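PDB 1W7C: lysyl oxidase from Pichia pastoris, which probably oxidises primary amines, among them peptidyl lysine side chains, using copper and a topaquinone cofactor built from its own chain. Local coordinates for residues E227-N232 against D347-Q352; W313-G318 against S615-T620; V454-A459 against V648-H653. All coordinates share one frame; numbering follows the deposited sequence.

Contact 1. Residues E227-N232 against D347-Q352; sequences EYIYNN and DDPFNQ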
loop_
_atom_site.group_PDB
_atom_site.type_symbol
_atom_site.label_atom_id
_atom_site.label_comp_id
_atom_site.label_asym_id
_atom_site.label_seq_id
_atom_site.Cartn_x
_atom_site.Cartn_y
_atom_site.Cartn_z
ATOM N N GLU A 227 -0.400 -39.769 24.470
ATOM C CA GLU A 227 -1.557 -39.083 25.013
ATOM C C GLU A 227 -2.667 -38.941 24.008
ATOM O O GLU A 227 -2.411 -38.790 22.807
ATOM C CB GLU A 227 -1.177 -37.665 25.483
ATOM C CG GLU A 227 -0.110 -37.619 26.543
ATOM C CD GLU A 227 0.363 -36.211 26.861
ATOM O OE1 GLU A 227 1.077 -36.039 27.883
ATOM O OE2 GLU A 227 0.019 -35.274 26.097
ATOM N N TYR A 228 -3.898 -38.996 24.524
ATOM C CA TYR A 228 -5.072 -38.435 23.859
ATOM C C TYR A 228 -5.520 -37.233 24.658
ATOM O O TYR A 228 -5.552 -37.289 25.880
ATOM C CB TYR A 228 -6.192 -39.479 23.770
ATOM C CG TYR A 228 -5.824 -40.623 22.869
ATOM C CD1 TYR A 228 -5.539 -41.892 23.373
ATOM C CD2 TYR A 228 -5.687 -40.405 21.503
ATOM C CE1 TYR A 228 -5.172 -42.921 22.518
ATOM C CE2 TYR A 228 -5.311 -41.410 20.652
ATOM C CZ TYR A 228 -5.056 -42.667 21.154
ATOM O OH TYR A 228 -4.694 -43.654 20.263
ATOM N N ILE A 229 -5.861 -36.146 23.978
ATOM C CA ILE A 229 -6.202 -34.900 24.645
ATOM C C ILE A 229 -7.535 -34.428 24.095
ATOM O O ILE A 229 -7.694 -34.297 22.885
ATOM C CB ILE A 229 -5.105 -33.846 24.418
ATOM C CG1 ILE A 229 -3.767 -34.317 24.993
ATOM C CG2 ILE A 229 -5.533 -32.488 24.975
ATOM C CD1 ILE A 229 -2.575 -33.600 24.432
ATOM N N TYR A 230 -8.482 -34.167 24.996
ATOM C CA TYR A 230 -9.828 -33.769 24.615
ATOM C C TYR A 230 -10.410 -32.928 25.728
ATOM O O TYR A 230 -10.296 -33.279 26.900
ATOM C CB TYR A 230 -10.700 -34.997 24.321
ATOM C CG TYR A 230 -12.126 -34.637 23.952
ATOM C CD1 TYR A 230 -12.460 -34.254 22.656
ATOM C CD2 TYR A 230 -13.133 -34.658 24.908
ATOM C CE1 TYR A 230 -13.747 -33.924 22.326
ATOM C CE2 TYR A 230 -14.432 -34.332 24.586
ATOM C CZ TYR A 230 -14.735 -33.964 23.302
ATOM O OH TYR A 230 -16.018 -33.636 22.972
ATOM N N ASN A 231 -11.005 -31.790 25.366
ATOM C CA ASN A 231 -11.552 -30.850 26.348
ATOM C C ASN A 231 -10.520 -30.520 27.434
ATOM O O ASN A 231 -10.834 -30.482 28.612
ATOM C CB ASN A 231 -12.860 -31.392 26.948
ATOM C CG ASN A 231 -13.582 -30.373 27.814
ATOM O OD1 ASN A 231 -13.488 -29.153 27.592
ATOM N ND2 ASN A 231 -14.337 -30.874 28.808
ATOM N N ASN A 232 -9.278 -30.312 26.994
ATOM C CA ASN A 232 -8.147 -29.930 27.846
ATOM C C ASN A 232 -7.762 -30.936 28.937
ATOM O O ASN A 232 -7.068 -30.581 29.874
ATOM C CB ASN A 232 -8.387 -28.538 28.456
ATOM C CG ASN A 232 -8.308 -27.444 27.426
ATOM O OD1 ASN A 232 -7.252 -27.277 26.787
ATOM N ND2 ASN A 232 -9.411 -26.708 27.221
ATOM N N ASP A 347 -4.851 -22.216 22.234
ATOM C CA ASP A 347 -5.058 -22.970 23.443
ATOM C C ASP A 347 -4.858 -24.456 23.247
ATOM O O ASP A 347 -4.746 -25.176 24.245
ATOM C CB ASP A 347 -6.470 -22.735 24.020
ATOM C CG ASP A 347 -7.602 -23.088 23.033
ATOM O OD1 ASP A 347 -7.448 -22.850 21.800
ATOM O OD2 ASP A 347 -8.701 -23.544 23.422
ATOM N N ASP A 348 -4.833 -24.927 21.998
ATOM C CA ASP A 348 -4.856 -26.364 21.708
ATOM C C ASP A 348 -3.514 -26.868 21.221
ATOM O O ASP A 348 -2.689 -26.087 20.748
ATOM C CB ASP A 348 -6.064 -26.726 20.809
ATOM C CG ASP A 348 -5.827 -26.563 19.345
ATOM O OD1 ASP A 348 -6.811 -26.126 18.676
ATOM O OD2 ASP A 348 -4.787 -26.941 18.770
ATOM N N PRO A 349 -3.239 -28.156 21.426
ATOM C CA PRO A 349 -1.899 -28.678 21.149
ATOM C C PRO A 349 -1.617 -28.974 19.672
ATOM O O PRO A 349 -0.519 -29.460 19.350
ATOM C CB PRO A 349 -1.853 -29.958 21.960
ATOM C CG PRO A 349 -3.272 -30.417 21.980
ATOM C CD PRO A 349 -4.098 -29.169 22.066
ATOM N N PHE A 350 -2.571 -28.740 18.783
ATOM C CA PHE A 350 -2.267 -28.801 17.357
ATOM C C PHE A 350 -1.825 -27.441 16.856
ATOM O O PHE A 350 -0.691 -27.285 16.358
ATOM C CB PHE A 350 -3.420 -29.335 16.539
ATOM C CG PHE A 350 -3.032 -29.649 15.116
ATOM C CD1 PHE A 350 -2.484 -30.891 14.777
ATOM C CD2 PHE A 350 -3.182 -28.715 14.116
ATOM C CE1 PHE A 350 -2.127 -31.179 13.473
ATOM C CE2 PHE A 350 -2.795 -29.014 12.824
ATOM C CZ PHE A 350 -2.279 -30.247 12.510
ATOM N N ASN A 351 -2.696 -26.453 16.974
ATOM C CA ASN A 351 -2.365 -25.131 16.447
ATOM C C ASN A 351 -1.208 -24.501 17.218
ATOM O O ASN A 351 -0.359 -23.855 16.626
ATOM C CB ASN A 351 -3.592 -24.230 16.379
ATOM C CG ASN A 351 -4.533 -24.594 15.229
ATOM O OD1 ASN A 351 -4.321 -25.556 14.494
ATOM N ND2 ASN A 351 -5.564 -23.800 15.057
ATOM N N GLN A 352 -1.111 -24.735 18.528
ATOM C CA GLN A 352 -0.022 -24.127 19.291
ATOM C C GLN A 352 1.355 -24.704 18.876
ATOM O O GLN A 352 2.365 -24.043 19.070
ATOM C CB GLN A 352 -0.267 -24.226 20.797
ATOM C CG GLN A 352 0.863 -23.709 21.681
ATOM C CD GLN A 352 1.282 -22.258 21.385
ATOM O OE1 GLN A 352 0.466 -21.401 21.040
ATOM N NE2 GLN A 352 2.576 -21.999 21.522
HETATM O O HOH W 1 -6.993 -27.752 23.986
HETATM O O HOH W 2 -5.761 -25.005 26.787
#
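Ile229, near the end of strand 224-230, faces the loop residue Pro349 with their CA atoms 8.3 Å apart, and in the turn that follows Asn232 CA lies 7.8 Å from Asp348 CA. No direct hydrogen bond joins the segments at this spacing. Ile229 CG1 stands beside its own backbone N (chi1 -61°) and carries CD1 across to Pro349 CG, 4.1 Å away, the two side chains running past each other in opposite directions. Tyr190 of strand 187-195 and Trp521 of the second subunit also pack on both. Asn231 and Asn232 have left-handed backbone angles (phi 51° and 62°) and form the turn of the beta hairpin between strands 224-230 and 233-235, which offers the Asn232 amide to the copper amine oxidase enzyme domain. Water links Asn232 OD1 with Asp347 O: water 2 donates to both at 2.7 Å, while water 1 donates to Asn232 OD1 at 2.9 Å and only weakly to Asp347 O. Asn232 ND2 and Asp347 OD2 converge on Thr471 OG1. Within the loop Asp348 OD2 is an Asx-turn acceptor, met by Phe350 N on its anti side and, at 2.8 Å, by Asn351 N on its syn side.

Contact 2. Residues W313-G318 against S615-T620; sequences WSRDTG and STALNT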
loop_
_atom_site.group_PDB
_atom_site.type_symbol
_atom_site.label_atom_id
_atom_site.label_comp_id
_atom_site.label_asym_id
_atom_site.label_seq_id
_atom_site.Cartn_x
_atom_site.Cartn_y
_atom_site.Cartn_z
ATOM N N TRP A 313 14.237 -20.644 -11.288
ATOM C CA TRP A 313 13.185 -21.335 -10.539
ATOM C C TRP A 313 13.759 -22.460 -9.708
ATOM O O TRP A 313 14.558 -23.272 -10.211
ATOM C CB TRP A 313 12.174 -21.919 -11.542
ATOM C CG TRP A 313 10.943 -22.427 -10.867
ATOM C CD1 TRP A 313 10.726 -23.697 -10.374
ATOM C CD2 TRP A 313 9.745 -21.693 -10.625
ATOM N NE1 TRP A 313 9.465 -23.776 -9.830
ATOM C CE2 TRP A 313 8.847 -22.557 -9.968
ATOM C CE3 TRP A 313 9.326 -20.380 -10.912
ATOM C CZ2 TRP A 313 7.566 -22.163 -9.608
ATOM C CZ3 TRP A 313 8.033 -19.997 -10.565
ATOM C CH2 TRP A 313 7.181 -20.877 -9.907
ATOM N N SER A 314 13.329 -22.542 -8.452
ATOM C CA SER A 314 13.681 -23.656 -7.577
ATOM C C SER A 314 12.461 -24.288 -6.954
ATOM O O SER A 314 11.427 -23.641 -6.765
ATOM C CB SER A 314 14.624 -23.208 -6.470
ATOM O OG SER A 314 13.950 -22.434 -5.475
ATOM N N ARG A 315 12.603 -25.571 -6.630
ATOM C CA ARG A 315 11.580 -26.290 -5.901
ATOM C C ARG A 315 11.302 -25.645 -4.539
ATOM O O ARG A 315 10.139 -25.495 -4.133
ATOM C CB ARG A 315 12.029 -27.747 -5.755
ATOM C CG ARG A 315 11.190 -28.581 -4.842
ATOM C CD ARG A 315 11.871 -28.798 -3.452
ATOM N NE ARG A 315 11.000 -29.525 -2.541
ATOM C CZ ARG A 315 10.786 -29.226 -1.299
ATOM N NH1 ARG A 315 11.422 -28.218 -0.709
ATOM N NH2 ARG A 315 9.949 -29.962 -0.598
ATOM N N ASP A 316 12.348 -25.224 -3.843
ATOM C CA ASP A 316 12.154 -24.681 -2.505
ATOM C C ASP A 316 11.340 -23.380 -2.515
ATOM O O ASP A 316 10.423 -23.229 -1.706
ATOM C CB ASP A 316 13.481 -24.364 -1.824
ATOM C CG ASP A 316 14.286 -25.586 -1.404
ATOM O OD1 ASP A 316 13.786 -26.745 -1.472
ATOM O OD2 ASP A 316 15.476 -25.424 -1.025
ATOM N N THR A 317 11.692 -22.462 -3.407
ATOM C CA THR A 317 11.240 -21.080 -3.216
ATOM C C THR A 317 10.443 -20.540 -4.413
ATOM O O THR A 317 9.887 -19.439 -4.295
ATOM C CB THR A 317 12.379 -20.119 -2.960
ATOM O OG1 THR A 317 13.274 -20.115 -4.087
ATOM C CG2 THR A 317 13.215 -20.490 -1.721
ATOM N N GLY A 318 10.403 -21.202 -5.567
ATOM C CA GLY A 318 9.795 -20.607 -6.731
ATOM C C GLY A 318 10.770 -19.724 -7.489
ATOM O O GLY A 318 11.902 -20.097 -7.703
ATOM N N SER A 615 17.241 -19.610 5.196
ATOM C CA SER A 615 16.633 -20.841 5.666
ATOM C C SER A 615 16.939 -21.910 4.659
ATOM O O SER A 615 17.540 -21.610 3.606
ATOM C CB SER A 615 15.116 -20.673 5.820
ATOM O OG SER A 615 14.549 -21.803 6.471
ATOM N N THR A 616 16.565 -23.142 4.960
ATOM C CA THR A 616 16.686 -24.267 4.019
ATOM C C THR A 616 15.460 -25.129 4.134
ATOM O O THR A 616 14.744 -25.052 5.132
ATOM C CB THR A 616 17.944 -25.146 4.335
ATOM O OG1 THR A 616 17.694 -25.968 5.469
ATOM C CG2 THR A 616 19.187 -24.329 4.577
ATOM N N ALA A 617 15.267 -26.018 3.180
ATOM C CA ALA A 617 14.178 -26.986 3.228
ATOM C C ALA A 617 14.384 -28.009 4.357
ATOM O O ALA A 617 13.471 -28.739 4.673
ATOM C CB ALA A 617 14.055 -27.731 1.898
ATOM N N LEU A 618 15.606 -28.045 4.885
ATOM C CA LEU A 618 16.039 -28.970 5.899
ATOM C C LEU A 618 16.032 -28.352 7.296
ATOM O O LEU A 618 16.389 -29.022 8.265
ATOM C CB LEU A 618 17.444 -29.500 5.535
ATOM C CG LEU A 618 17.515 -30.237 4.189
ATOM C CD1 LEU A 618 18.941 -30.701 3.930
ATOM C CD2 LEU A 618 16.511 -31.409 4.164
ATOM N N ASN A 619 15.580 -27.098 7.419
ATOM C CA ASN A 619 15.605 -26.425 8.716
ATOM C C ASN A 619 14.523 -26.850 9.707
ATOM O O ASN A 619 14.775 -26.942 10.901
ATOM C CB ASN A 619 15.498 -24.887 8.564
ATOM C CG ASN A 619 16.837 -24.206 8.591
ATOM O OD1 ASN A 619 17.803 -24.720 8.001
ATOM N ND2 ASN A 619 16.897 -22.999 9.151
ATOM N N THR A 620 13.296 -27.077 9.224
ATOM C CA THR A 620 12.130 -26.972 10.104
ATOM C C THR A 620 12.122 -27.905 11.312
ATOM O O THR A 620 11.741 -27.484 12.407
ATOM C CB THR A 620 10.832 -27.090 9.298
ATOM O OG1 THR A 620 9.697 -26.719 10.086
ATOM C CG2 THR A 620 10.535 -28.493 8.799
HETATM O O HOH W 3 17.084 -26.530 0.982
#
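Asp316 OD2 is gripped by water 3 and by a salt bridge from Arg613 NH2. Water 3 donates to Asp316 OD2 at 2.8 Å and accepts from Ala617 N at 2.9 Å, so it links the Asp316 carboxylate to the Ala617 backbone where no direct hydrogen bond does. The other oxygen, Asp316 OD1, takes Arg315 NH1 at 2.9 Å; the donor arrives on the anti side, 28° out of the carboxylate plane, whereas the oxygen lies close to the guanidinium plane. Arg315 can turn back on its neighbour because its chain bends at chi2 (-103°), and NE and NH2 are held by Glu388 and by Ser360 O. Against this ion pair sits the methyl of Ala617, with CB 3.5 Å from Asp316 OD1 and 3.7 Å from Arg315 NH1, oblique to the guanidinium. Ala617 occupies the second position of a type I turn from Thr616 to Asn619, where Thr616 OG1 accepts from Leu618 N in an ST turn. Replacing Asp316 by an alanine removes both carboxylate oxygens and would probably leave Arg613 without this charge partner, water 3 without its acceptor and a gap beside the Ala617 methyl. Trp57 of strand 53-61 touches both Arg315 and Ala617. With two arginines on one buried carboxylate, Asp316 is likely to stay ionised, and the contact is thus a charge network with a methyl packed against it, bridged by one water.

Contact 3. Residues V454-A459 against V648-H653; sequences VSVRAA and VNLGLH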
loop_
_atom_site.group_PDB
_atom_site.type_symbol
_atom_site.label_atom_id
_atom_site.label_comp_id
_atom_site.label_asym_id
_atom_site.label_seq_id
_atom_site.Cartn_x
_atom_site.Cartn_y
_atom_site.Cartn_z
ATOM N N VAL A 454 7.969 -5.067 -4.609
ATOM C CA VAL A 454 7.879 -6.472 -4.274
ATOM C C VAL A 454 6.665 -6.624 -3.364
ATOM O O VAL A 454 6.581 -5.934 -2.346
ATOM C CB VAL A 454 9.142 -6.929 -3.570
ATOM C CG1 VAL A 454 9.016 -8.376 -3.103
ATOM C CG2 VAL A 454 10.345 -6.760 -4.426
ATOM N N SER A 455 5.746 -7.531 -3.711
ATOM C CA SER A 455 4.578 -7.702 -2.870
ATOM C C SER A 455 4.120 -9.137 -2.781
ATOM O O SER A 455 4.426 -9.985 -3.640
ATOM C CB SER A 455 3.434 -6.836 -3.364
ATOM O OG SER A 455 2.933 -7.265 -4.600
ATOM N N VAL A 456 3.344 -9.396 -1.738
ATOM C CA VAL A 456 2.662 -10.658 -1.562
ATOM C C VAL A 456 1.239 -10.398 -1.084
ATOM O O VAL A 456 0.991 -9.442 -0.341
ATOM C CB VAL A 456 3.418 -11.583 -0.570
ATOM C CG1 VAL A 456 3.496 -10.999 0.815
ATOM C CG2 VAL A 456 2.825 -12.965 -0.518
ATOM N N ARG A 457 0.318 -11.255 -1.530
ATOM C CA ARG A 457 -1.035 -11.298 -0.989
ATOM C C ARG A 457 -1.355 -12.754 -0.665
ATOM O O ARG A 457 -0.910 -13.658 -1.368
ATOM C CB ARG A 457 -2.051 -10.757 -2.001
ATOM C CG ARG A 457 -1.783 -9.289 -2.388
ATOM C CD ARG A 457 -2.711 -8.823 -3.461
ATOM N NE ARG A 457 -2.517 -7.422 -3.836
ATOM C CZ ARG A 457 -3.048 -6.383 -3.184
ATOM N NH1 ARG A 457 -3.827 -6.550 -2.141
ATOM N NH2 ARG A 457 -2.824 -5.143 -3.620
ATOM N N ALA A 458 -2.153 -12.988 0.361
ATOM C CA ALA A 458 -2.545 -14.351 0.741
ATOM C C ALA A 458 -4.073 -14.543 0.600
ATOM O O ALA A 458 -4.899 -13.608 0.808
ATOM C CB ALA A 458 -2.124 -14.623 2.154
ATOM N N ALA A 459 -4.472 -15.746 0.294
ATOM C CA ALA A 459 -5.890 -16.092 0.224
ATOM C C ALA A 459 -5.940 -17.592 0.610
ATOM O O ALA A 459 -4.933 -18.217 1.036
ATOM C CB ALA A 459 -6.515 -15.832 -1.204
ATOM N N VAL A 648 14.979 -8.550 3.852
ATOM C CA VAL A 648 13.826 -7.722 4.086
ATOM C C VAL A 648 12.612 -8.583 4.331
ATOM O O VAL A 648 12.332 -9.491 3.565
ATOM C CB VAL A 648 13.556 -6.770 2.897
ATOM C CG1 VAL A 648 12.391 -5.903 3.215
ATOM C CG2 VAL A 648 14.802 -5.947 2.582
ATOM N N ASN A 649 11.896 -8.331 5.428
ATOM C CA ASN A 649 10.716 -9.090 5.766
ATOM C C ASN A 649 9.404 -8.380 5.461
ATOM O O ASN A 649 9.271 -7.158 5.623
ATOM C CB ASN A 649 10.727 -9.474 7.248
ATOM C CG ASN A 649 11.872 -10.366 7.582
ATOM O OD1 ASN A 649 12.274 -11.206 6.758
ATOM N ND2 ASN A 649 12.426 -10.194 8.786
ATOM N N LEU A 650 8.434 -9.185 5.038
ATOM C CA LEU A 650 7.024 -8.796 4.914
ATOM C C LEU A 650 6.221 -9.714 5.784
ATOM O O LEU A 650 6.540 -10.887 5.933
ATOM C CB LEU A 650 6.588 -8.930 3.455
ATOM C CG LEU A 650 7.190 -7.938 2.465
ATOM C CD1 LEU A 650 6.637 -8.143 1.097
ATOM C CD2 LEU A 650 6.973 -6.513 2.924
ATOM N N GLY A 651 5.115 -9.234 6.308
ATOM C CA GLY A 651 4.345 -10.067 7.198
ATOM C C GLY A 651 2.935 -9.606 7.406
ATOM O O GLY A 651 2.563 -8.512 6.981
ATOM N N LEU A 652 2.167 -10.443 8.087
ATOM C CA LEU A 652 0.777 -10.179 8.450
ATOM C C LEU A 652 0.499 -10.838 9.789
ATOM O O LEU A 652 0.790 -12.030 9.962
ATOM C CB LEU A 652 -0.171 -10.808 7.422
ATOM C CG LEU A 652 0.029 -10.444 5.942
ATOM C CD1 LEU A 652 -0.692 -11.411 4.994
ATOM C CD2 LEU A 652 -0.437 -9.017 5.595
ATOM N N HIS A 653 -0.091 -10.098 10.705
ATOM C CA HIS A 653 -0.697 -10.682 11.892
ATOM C C HIS A 653 -2.155 -10.976 11.563
ATOM O O HIS A 653 -2.981 -10.059 11.474
ATOM C CB HIS A 653 -0.661 -9.711 13.062
ATOM C CG HIS A 653 0.688 -9.140 13.362
ATOM N ND1 HIS A 653 1.818 -9.917 13.502
ATOM C CD2 HIS A 653 1.086 -7.858 13.511
ATOM C CE1 HIS A 653 2.845 -9.125 13.764
ATOM N NE2 HIS A 653 2.432 -7.868 13.747
#
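Leu650 gives up the most surface here, and its CD1 does the touching. CG lies beside the backbone N (chi1 -69°), and CD1 is carried to Val456 CG1 at 4.3 Å, with Val454 O at 4.1 Å, so the leucine tip rests on one valine methyl and on the backbone just before it. Val456 points back from strand 454-458, its CA 8.0 Å from that of Leu650. Leu652 also faces this strand, but more loosely: its side chain stays at least 4.5 Å from it, and a second conformer makes that approach less certain. The short strand axes pass 8.5 Å apart at 24°, running in nearly the same direction, and no hydrogen bond connects them. Such separation, with apolar side chains between, is consistent with two layers of a beta sandwich meeting face to face, as in the large enzyme domain of copper amine oxidases. The copper ion lies about 11 Å from the side chain of Val456, and its ligand His654 directly follows the 648-653 segment. Strand 452-458 is hydrogen-bonded between strands 440-446 and 670-678, strand 642-654 pairs with 488-498 and 504-518, and from strand 488-498 Leu492 packs on Val456 while Tyr494 packs on Leu650.

In the fold
Contact 1 stands apart: its centre is 30 Å from that of contact 2 and 29 Å from that of contact 3, whereas contacts 2 and 3 have centres 18 Å apart and nearest atoms about 10 Å apart. None touches another. Contact 1 joins the DUF1965 region to the enzyme domain; the other two lie wholly inside the enzyme domain. Along the chain, contact 2 interlocks with both other contacts, since 313-318 falls between 227-232 and 347-352, and 615-620 between 454-459 and 648-653, while contact 1 closes before contact 3 opens. Contacts 2 and 3 bring segments 297 and 189 residues apart together within the enzyme domain. Contacts 1 and 3 both reach the second subunit, so both lie at the subunit interface.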